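Local coordinates for protein Rik1-associated factor 1 (Schizosaccharomyces pombe, PDB 4O9D) that serves in the Clr4 methyltransferase complex, which ubiquitylates and methylates histone H3 to establish heterochromatin, this chain being the protein's WD40 beta-propeller part, at residues Gly247-Ser252 and Asn282-Ser287. Residues are numbered along the deposited sequence; the frame is centred on the assembly and turned at random.
Sequences GFVASS and NHATIS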
ATOM      1  N   GLY A 247      -2.719  -3.467 -17.692  1.00 27.06           N
ATOM      2  CA  GLY A 247      -4.009  -3.455 -17.025  1.00 24.41           C
ATOM      3  C   GLY A 247      -3.898  -3.431 -15.512  1.00 23.99           C
ATOM      4  O   GLY A 247      -2.831  -3.694 -14.946  1.00 23.52           O
ATOM      5  N   PHE A 248      -5.002  -3.102 -14.851  1.00 21.21           N
ATOM      6  CA  PHE A 248      -5.025  -3.060 -13.406  1.00 19.71           C
ATOM      7  C   PHE A 248      -6.342  -3.597 -12.894  1.00 21.44           C
ATOM      8  O   PHE A 248      -7.314  -3.688 -13.654  1.00 22.91           O
ATOM      9  CB  PHE A 248      -4.751  -1.643 -12.881  1.00 20.61           C
ATOM     10  CG  PHE A 248      -5.797  -0.605 -13.266  1.00 21.64           C
ATOM     11  CD1 PHE A 248      -5.787  -0.012 -14.518  1.00 23.23           C
ATOM     12  CD2 PHE A 248      -6.725  -0.161 -12.335  1.00 20.00           C
ATOM     13  CE1 PHE A 248      -6.741   0.953 -14.868  1.00 26.27           C
ATOM     14  CE2 PHE A 248      -7.668   0.789 -12.660  1.00 19.42           C
ATOM     15  CZ  PHE A 248      -7.677   1.357 -13.935  1.00 24.80           C
ATOM     16  N   VAL A 249      -6.355  -4.014 -11.630  1.00 19.21           N
ATOM     17  CA  VAL A 249      -7.599  -4.414 -10.997  1.00 22.90           C
ATOM     18  C   VAL A 249      -7.925  -3.402  -9.919  1.00 20.10           C
ATOM     19  O   VAL A 249      -7.027  -2.807  -9.330  1.00 19.40           O
ATOM     20  CB  VAL A 249      -7.554  -5.820 -10.346  1.00 21.30           C
ATOM     21  CG1 VAL A 249      -7.589  -6.947 -11.441  1.00 21.10           C
ATOM     22  CG2 VAL A 249      -6.341  -5.967  -9.393  1.00 19.70           C
ATOM     23  N   ALA A 250      -9.216  -3.233  -9.674  1.00 18.10           N
ATOM     24  CA  ALA A 250      -9.725  -2.425  -8.581  1.00 19.24           C
ATOM     25  C   ALA A 250     -10.799  -3.210  -7.871  1.00 19.90           C
ATOM     26  O   ALA A 250     -11.673  -3.775  -8.522  1.00 23.28           O
ATOM     27  CB  ALA A 250     -10.309  -1.164  -9.104  1.00 18.39           C
ATOM     28  N   SER A 251     -10.767  -3.227  -6.548  1.00 19.67           N
ATOM     29  CA  SER A 251     -11.797  -3.943  -5.802  1.00 21.78           C
ATOM     30  C   SER A 251     -12.691  -2.957  -5.063  1.00 20.28           C
ATOM     31  O   SER A 251     -12.253  -1.898  -4.652  1.00 20.95           O
ATOM     32  CB  SER A 251     -11.170  -4.936  -4.812  1.00 18.36           C
ATOM     33  OG  SER A 251     -10.388  -4.249  -3.804  1.00 21.01           O
ATOM     34  N   SER A 252     -13.958  -3.318  -4.879  1.00 20.74           N
ATOM     35  CA  SER A 252     -14.844  -2.510  -4.069  1.00 21.62           C
ATOM     36  C   SER A 252     -15.712  -3.365  -3.137  1.00 24.07           C
ATOM     37  O   SER A 252     -15.899  -4.560  -3.372  1.00 21.39           O
ATOM     38  CB  SER A 252     -15.764  -1.692  -4.987  1.00 23.12           C
ATOM     39  OG  SER A 252     -16.612  -2.588  -5.723  1.00 23.38           O
ATOM     40  N   ASN A 282      -9.909  -6.454   1.320  1.00 23.16           N
ATOM     41  CA  ASN A 282      -8.730  -5.666   1.693  1.00 22.67           C
ATOM     42  C   ASN A 282      -7.775  -5.461   0.507  1.00 26.52           C
ATOM     43  O   ASN A 282      -7.210  -4.374   0.356  1.00 22.74           O
ATOM     44  CB  ASN A 282      -7.925  -6.342   2.813  1.00 25.49           C
ATOM     45  CG  ASN A 282      -8.628  -6.312   4.171  1.00 29.07           C
ATOM     46  OD1 ASN A 282      -9.527  -5.521   4.415  1.00 29.35           O
ATOM     47  ND2 ASN A 282      -8.197  -7.188   5.060  1.00 29.77           N
ATOM     48  N   HIS A 283      -7.568  -6.502  -0.311  1.00 21.04           N
ATOM     49  CA  HIS A 283      -6.552  -6.440  -1.370  1.00 24.23           C
ATOM     50  C   HIS A 283      -6.960  -7.273  -2.578  1.00 23.45           C
ATOM     51  O   HIS A 283      -7.339  -8.447  -2.428  1.00 23.70           O
ATOM     52  CB  HIS A 283      -5.187  -6.976  -0.872  1.00 19.36           C
ATOM     53  CG  HIS A 283      -4.615  -6.215   0.281  1.00 24.24           C
ATOM     54  ND1 HIS A 283      -4.072  -4.959   0.140  1.00 27.04           N
ATOM     55  CD2 HIS A 283      -4.520  -6.524   1.601  1.00 20.76           C
ATOM     56  CE1 HIS A 283      -3.677  -4.514   1.325  1.00 30.59           C
ATOM     57  NE2 HIS A 283      -3.922  -5.449   2.224  1.00 25.08           N
ATOM     58  N   ALA A 284      -6.853  -6.682  -3.766  1.00 17.87           N
ATOM     59  CA  ALA A 284      -6.992  -7.432  -5.017  1.00 19.20           C
ATOM     60  C   ALA A 284      -5.665  -7.407  -5.765  1.00 20.86           C
ATOM     61  O   ALA A 284      -4.944  -6.393  -5.704  1.00 20.41           O
ATOM     62  CB  ALA A 284      -8.081  -6.810  -5.876  1.00 18.97           C
ATOM     63  N   THR A 285      -5.324  -8.491  -6.476  1.00 18.89           N
ATOM     64  CA  THR A 285      -4.115  -8.472  -7.314  1.00 22.71           C
ATOM     65  C   THR A 285      -4.353  -9.118  -8.676  1.00 24.32           C
ATOM     66  O   THR A 285      -5.429  -9.657  -8.960  1.00 19.65           O
ATOM     67  CB  THR A 285      -2.878  -9.192  -6.658  1.00 21.42           C
ATOM     68  OG1 THR A 285      -3.045 -10.616  -6.745  1.00 21.94           O
ATOM     69  CG2 THR A 285      -2.711  -8.768  -5.200  1.00 19.93           C
ATOM     70  N   ILE A 286      -3.349  -9.002  -9.534  1.00 22.97           N
ATOM     71  CA  ILE A 286      -3.284  -9.804 -10.747  1.00 24.41           C
ATOM     72  C   ILE A 286      -1.991 -10.585 -10.669  1.00 20.18           C
ATOM     73  O   ILE A 286      -0.968 -10.012 -10.282  1.00 21.40           O
ATOM     74  CB  ILE A 286      -3.162  -8.932 -12.012  1.00 25.09           C
ATOM     75  CG1 ILE A 286      -4.334  -7.965 -12.147  1.00 26.65           C
ATOM     76  CG2 ILE A 286      -3.064  -9.832 -13.238  1.00 22.59           C
ATOM     77  CD1 ILE A 286      -4.044  -6.801 -13.110  1.00 25.75           C
ATOM     78  N   SER A 287      -1.992 -11.841 -11.105  1.00 20.00           N
ATOM     79  CA  SER A 287      -0.754 -12.625 -11.133  1.00 23.52           C
ATOM     80  C   SER A 287       0.290 -12.017 -12.055  1.00 25.70           C
ATOM     81  O   SER A 287      -0.034 -11.245 -12.955  1.00 23.62           O
ATOM     82  CB  SER A 287      -1.016 -14.090 -11.558  1.00 27.92           C
ATOM     83  OG  SER A 287      -1.479 -14.165 -12.902  1.00 28.36           O
TER
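V249 and I286 meet at the tightest point between strands 247-253 and 281-286: V249 CG1 lies 3.5 Å from I286 CG1, closer than usual van der Waals contact for two carbons, and the two side chains run obliquely across one another. The V249 torsion (chi1 -74°) sets its methyls to different tasks. CG1, anti to the carbonyl carbon, meets the I286 chain, whereas CG2 drops over the T285 carbonyl, 3.8 Å from T285 C, and reaches A284 CB at 4.0 Å. Beyond V249, the extended I286 chain (chi2 162°) carries CD1 against the backbone of strand 247-253, 3.9 Å from F248 CA. An alanine in place of V249 would remove both gamma methyls and would probably leave I286 CG1 and the T285 carbonyl without their close apolar cover.

The strand axes approach to 6.6 Å at 156°, nearly antiparallel, and the contact is made by side chains without hydrogen bonds between the two strands; this is face-to-face packing of two sheets. Strand 247-253 is the second of four strands in one antiparallel blade of the propeller, and strand 281-286 is the first strand of the next, within WD repeat 2, so the pair forms part of the interface between consecutive blades. Y262, on the adjacent strand 258-264, touches both V249 and I286, and A284 N hydrogen-bonds to S238 OG on strand 235-241.

Packing is looser toward S251, where CB meets A284 CB at 3.8 Å and little else crosses. The S251 hydroxyl is 4.0 Å from A284 CB and is hydrogen-bonded to T237 OG1 within its own blade. Farther along, N282 and H283 are partly exposed and direct their CB atoms away from strand 247-253; both face the same residue of strand 292-297, a classic beta bulge. T285, buried, turns its CB away from strand 247-253, its hydroxyl hydrogen-bonding with T294 OG1 and W344 NE1.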